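Local coordinates for protein trehalose-6-phosphate phosphatase (Neosartorya fumigata, PDB 5DXL) that belongs to the trehalose-phosphatase family of the HAD superfamily, whose members share a Rossmann-like core domain built round a largely parallel beta sheet, at residues R21-D26 with P209-C214; D223-L228 with V238-V243. One frame throughout, in Å; residues are numbered along the deposited sequence.

In the fold
Two contacts in series illustrate how a HAD core is assembled from distant and local parts of a chain. Strand 21-25 comes early and leads to Asp-26, which opens the DxDGT signature of the superfamily. Contact 1 pairs strand 21-25 with strand 211-216, closing a loop of 182 residues that holds strands 60-65, 84-87, 92-94 and 101-103 of the central sheet and the separate four-stranded antiparallel sheet, consistent with a cap domain. Contact 2 opens only afterwards and closes a short connection between helix 222-229 and strand 238-243; the two neither nest nor cross. They meet at strand 211-216, flanked in the sheet by strands 21-25 and 238-243, where Cys-214 also packs against Met-224 and Leu-228.

Contact 1: residues R21-D26 with P209-C214; sequences RLFMFD and PEFVLC
Leu-22 is held at both its backbone polar groups: its N donates to Phe-211 O (2.8 Å), and its O accepts from Leu-213 N (2.9 Å). A third bond, Met-24 N to Leu-213 O (2.9 Å), continues this parallel ladder, and the strand axes diverge by merely 7°. On one face, the rings of Phe-23 and Phe-211 meet obliquely, their planes 51° apart and Phe-23 CZ 3.6 Å from Phe-211 CE2. Leu-213 adds its CD2 methyl at the edge of the Phe-23 ring, close to the ring plane and 3.8 Å from Phe-23 CE1. The other face carries Leu-22, Val-212 and Met-24, the last present as selenomethionine. A bend at the end of the Met-24 chain (chi3 -65°) brings CE to 4.1 Å from Val-212 CG1. Farther out, Arg-21 lays its CB and CG against the Phe-211 ring, while its guanidinium turns off to a hydrogen bond with Asn-60 and a cation-pi contact with Tyr-15. Tyr-15 also meets Phe-211 edge-to-face, so helix 8-17 covers the aromatic side; helix 222-229 packs on Met-24 and Cys-214, and strand 60-65 flanks strand 21-25 in the sheet.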
# COMPACT_ATOMS: atom_id res chain seq x y z
N ARG A 21 -2.53 16.40 -9.33
CA ARG A 21 -1.62 15.83 -8.34
C ARG A 21 -2.14 14.49 -7.85
O ARG A 21 -3.35 14.32 -7.68
CB ARG A 21 -1.45 16.77 -7.14
CG ARG A 21 -0.88 18.17 -7.42
CD ARG A 21 -1.97 19.13 -7.85
NE ARG A 21 -1.54 20.52 -7.69
CZ ARG A 21 -1.96 21.34 -6.73
NH1 ARG A 21 -2.84 20.94 -5.83
NH2 ARG A 21 -1.49 22.58 -6.70
N LEU A 22 -1.23 13.56 -7.60
CA LEU A 22 -1.59 12.25 -7.06
C LEU A 22 -0.82 11.99 -5.78
O LEU A 22 0.40 12.14 -5.76
CB LEU A 22 -1.31 11.14 -8.07
CG LEU A 22 -1.45 9.70 -7.58
CD1 LEU A 22 -2.89 9.37 -7.19
CD2 LEU A 22 -0.95 8.74 -8.65
N PHE A 23 -1.54 11.64 -4.71
CA PHE A 23 -0.93 11.31 -3.42
C PHE A 23 -1.27 9.88 -3.03
O PHE A 23 -2.43 9.48 -3.10
CB PHE A 23 -1.43 12.26 -2.32
CG PHE A 23 -1.01 13.69 -2.50
CD1 PHE A 23 0.12 14.17 -1.86
CD2 PHE A 23 -1.75 14.56 -3.28
CE1 PHE A 23 0.51 15.49 -2.01
CE2 PHE A 23 -1.36 15.88 -3.44
CZ PHE A 23 -0.24 16.36 -2.79
N MSE A 24 -0.27 9.09 -2.66
CA MSE A 24 -0.52 7.74 -2.17
C MSE A 24 0.23 7.57 -0.85
O MSE A 24 1.47 7.61 -0.83
CB MSE A 24 -0.08 6.70 -3.22
CG MSE A 24 -0.87 6.84 -4.52
SE MSE A 24 -0.38 5.58 -5.96
CE MSE A 24 1.43 6.17 -6.31
N PHE A 25 -0.52 7.40 0.23
CA PHE A 25 0.05 7.29 1.57
C PHE A 25 -0.27 5.96 2.23
O PHE A 25 -1.43 5.59 2.30
CB PHE A 25 -0.54 8.36 2.50
CG PHE A 25 -0.43 9.77 2.00
CD1 PHE A 25 0.71 10.23 1.35
CD2 PHE A 25 -1.48 10.64 2.18
CE1 PHE A 25 0.78 11.56 0.91
CE2 PHE A 25 -1.40 11.97 1.76
CZ PHE A 25 -0.28 12.43 1.14
N ASP A 26 0.75 5.27 2.74
CA ASP A 26 0.49 4.27 3.76
C ASP A 26 -0.02 5.04 4.99
O ASP A 26 0.19 6.25 5.09
CB ASP A 26 1.76 3.45 4.06
CG ASP A 26 1.49 2.16 4.84
OD1 ASP A 26 0.35 1.87 5.21
OD2 ASP A 26 2.47 1.42 5.08
N PRO A 209 -0.72 12.86 -14.17
CA PRO A 209 -0.47 13.87 -13.14
C PRO A 209 0.95 14.40 -13.26
O PRO A 209 1.85 13.62 -13.57
CB PRO A 209 -0.67 13.10 -11.83
CG PRO A 209 -0.42 11.69 -12.17
CD PRO A 209 -0.89 11.51 -13.60
N GLU A 210 1.14 15.69 -13.05
CA GLU A 210 2.46 16.30 -13.10
C GLU A 210 3.12 16.30 -11.73
O GLU A 210 4.20 16.84 -11.55
CB GLU A 210 2.39 17.73 -13.63
CG GLU A 210 1.96 17.87 -15.08
CD GLU A 210 1.52 19.29 -15.39
OE1 GLU A 210 0.34 19.61 -15.14
OE2 GLU A 210 2.36 20.09 -15.86
N PHE A 211 2.44 15.70 -10.76
CA PHE A 211 2.98 15.63 -9.40
C PHE A 211 2.48 14.34 -8.76
O PHE A 211 1.28 14.10 -8.71
CB PHE A 211 2.56 16.85 -8.59
CG PHE A 211 3.00 16.84 -7.14
CD1 PHE A 211 4.13 17.53 -6.74
CD2 PHE A 211 2.26 16.16 -6.18
CE1 PHE A 211 4.53 17.54 -5.41
CE2 PHE A 211 2.65 16.17 -4.85
CZ PHE A 211 3.77 16.86 -4.46
N VAL A 212 3.41 13.52 -8.29
CA VAL A 212 3.07 12.31 -7.54
C VAL A 212 3.89 12.29 -6.27
O VAL A 212 5.11 12.39 -6.33
CB VAL A 212 3.35 11.02 -8.34
CG1 VAL A 212 2.95 9.80 -7.53
CG2 VAL A 212 2.60 11.05 -9.67
N LEU A 213 3.22 12.20 -5.13
CA LEU A 213 3.92 12.01 -3.85
C LEU A 213 3.46 10.71 -3.25
O LEU A 213 2.27 10.50 -3.00
CB LEU A 213 3.63 13.17 -2.89
CG LEU A 213 4.22 13.03 -1.47
CD1 LEU A 213 5.74 12.94 -1.48
CD2 LEU A 213 3.78 14.22 -0.62
N CYS A 214 4.42 9.82 -3.02
CA CYS A 214 4.13 8.48 -2.54
C CYS A 214 4.96 8.23 -1.30
O CYS A 214 6.18 8.30 -1.35
CB CYS A 214 4.43 7.46 -3.62
SG CYS A 214 4.25 5.72 -3.14

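Contact 2: residues D223-L228 with V238-V243; sequences DMFRAL and VFSVTV
Thr-242 OG1 has two polar partners outside helix 222-229 and strand 238-243: it is hydrogen-bonded with Lys-248 NZ and makes a weak bond to Gly-216 O, while the carbon part of the same side chain serves the packing against Phe-225. There Thr-242 CB comes within 3.9 Å of Phe-225 CE2, the two side chains crossing at about a right angle. The ring of Phe-225 does most of the work on the helix side. With CG anti to the carbonyl carbon (chi1 -51°), it reaches over to the strand and spans three consecutive residues: CD1 lies 3.6 Å from Ser-240 CB, CZ lies 3.4 Å from Val-241 O, and CE2 ends at Thr-242. Ser-240 CB, Val-241 O and Thr-242 CA all meet the ring obliquely, so that one aromatic group covers both side chain and main chain.

The setting is a beta-alpha-beta crossover, the repeating element of Rossmann-like folds: strand 211-216 leads into helix 222-229, and strand 238-243 returns beside the first strand and parallel to it. Helix and returning strand consequently run nearly antiparallel, at 162°, their segment axes 8.7 Å apart at closest approach.

One turn further along the helix, Leu-228 takes over from Phe-225. Its CD1 methyl is 3.5 Å from Ser-240 OG, a polar atom brought up against an apolar branch, and 4.1 Å from Val-238 CG1. The same methyl also packs on Cys-214 CB, bringing the preceding strand into the interface, while Val-198 of helix 190-199 adjoins Leu-228 too. Val-241 points from the opposite face of the strand and packs on Leu-213, Leu-215, Trp-254 and Leu-256. On the helix surface turned from the strand, Arg-226 NH1 forms a salt bridge with Asp-223 OD1 at 2.8 Å, although the bend at the hydrogen makes its hydrogen bond weak.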
# COMPACT_ATOMS: atom_id res chain seq x y z
N ASP A 223 7.18 -1.66 -2.68
CA ASP A 223 6.63 -2.07 -3.98
C ASP A 223 5.94 -0.90 -4.69
O ASP A 223 5.91 -0.85 -5.92
CB ASP A 223 5.68 -3.26 -3.80
CG ASP A 223 6.41 -4.57 -3.50
OD1 ASP A 223 7.55 -4.75 -3.99
OD2 ASP A 223 5.85 -5.42 -2.78
N MSE A 224 5.40 0.06 -3.92
CA MSE A 224 4.86 1.28 -4.52
C MSE A 224 5.97 2.07 -5.20
O MSE A 224 5.79 2.56 -6.31
CB MSE A 224 4.17 2.16 -3.47
CG MSE A 224 2.97 1.51 -2.82
SE MSE A 224 1.84 2.79 -1.87
CE MSE A 224 3.08 3.29 -0.43
N PHE A 225 7.11 2.19 -4.52
CA PHE A 225 8.24 2.95 -5.06
C PHE A 225 8.76 2.28 -6.33
O PHE A 225 9.05 2.95 -7.32
CB PHE A 225 9.38 3.09 -4.05
CG PHE A 225 8.96 3.58 -2.69
CD1 PHE A 225 7.96 4.52 -2.53
CD2 PHE A 225 9.59 3.08 -1.55
CE1 PHE A 225 7.58 4.96 -1.26
CE2 PHE A 225 9.23 3.51 -0.28
CZ PHE A 225 8.22 4.45 -0.13
N ARG A 226 8.85 0.95 -6.29
CA ARG A 226 9.24 0.17 -7.47
C ARG A 226 8.30 0.43 -8.64
O ARG A 226 8.74 0.65 -9.76
CB ARG A 226 9.24 -1.33 -7.17
CG ARG A 226 10.47 -1.80 -6.46
CD ARG A 226 10.57 -3.34 -6.42
NE ARG A 226 11.63 -3.72 -5.50
CZ ARG A 226 11.43 -3.98 -4.21
NH1 ARG A 226 10.21 -3.94 -3.70
NH2 ARG A 226 12.45 -4.30 -3.43
N ALA A 227 7.00 0.40 -8.37
CA ALA A 227 6.03 0.61 -9.42
C ALA A 227 6.16 1.99 -10.05
O ALA A 227 6.03 2.15 -11.26
CB ALA A 227 4.61 0.41 -8.87
N LEU A 228 6.41 3.01 -9.23
CA LEU A 228 6.52 4.36 -9.76
C LEU A 228 7.78 4.52 -10.61
O LEU A 228 7.79 5.29 -11.56
CB LEU A 228 6.49 5.38 -8.63
CG LEU A 228 5.07 5.63 -8.11
CD1 LEU A 228 5.13 6.53 -6.89
CD2 LEU A 228 4.23 6.27 -9.19
N VAL A 238 7.85 12.93 -9.94
CA VAL A 238 7.55 11.84 -9.01
C VAL A 238 8.44 11.90 -7.79
O VAL A 238 9.66 11.98 -7.90
CB VAL A 238 7.72 10.46 -9.68
CG1 VAL A 238 7.50 9.33 -8.67
CG2 VAL A 238 6.77 10.32 -10.86
N PHE A 239 7.82 11.86 -6.61
CA PHE A 239 8.54 11.87 -5.34
C PHE A 239 8.14 10.64 -4.55
O PHE A 239 7.12 10.64 -3.84
CB PHE A 239 8.23 13.15 -4.55
CG PHE A 239 8.55 14.42 -5.29
CD1 PHE A 239 7.65 14.96 -6.19
CD2 PHE A 239 9.75 15.08 -5.07
CE1 PHE A 239 7.94 16.13 -6.88
CE2 PHE A 239 10.05 16.25 -5.74
CZ PHE A 239 9.14 16.77 -6.65
N SER A 240 8.95 9.59 -4.68
CA SER A 240 8.82 8.39 -3.87
C SER A 240 9.66 8.59 -2.62
O SER A 240 10.88 8.80 -2.70
CB SER A 240 9.28 7.14 -4.63
OG SER A 240 8.37 6.80 -5.67
N VAL A 241 9.00 8.53 -1.47
CA VAL A 241 9.61 8.92 -0.22
C VAL A 241 9.39 7.86 0.84
O VAL A 241 8.25 7.57 1.19
CB VAL A 241 9.03 10.26 0.29
CG1 VAL A 241 9.81 10.76 1.51
CG2 VAL A 241 9.01 11.32 -0.80
N THR A 242 10.46 7.28 1.36
CA THR A 242 10.32 6.36 2.48
C THR A 242 10.36 7.12 3.80
O THR A 242 10.95 8.19 3.89
CB THR A 242 11.43 5.27 2.48
OG1 THR A 242 11.08 4.25 3.42
CG2 THR A 242 12.81 5.86 2.83
N VAL A 243 9.71 6.57 4.81
CA VAL A 243 9.79 7.12 6.15
C VAL A 243 10.84 6.29 6.89
O VAL A 243 10.67 5.07 7.07
CB VAL A 243 8.43 7.10 6.85
CG1 VAL A 243 8.54 7.62 8.27
CG2 VAL A 243 7.45 7.96 6.05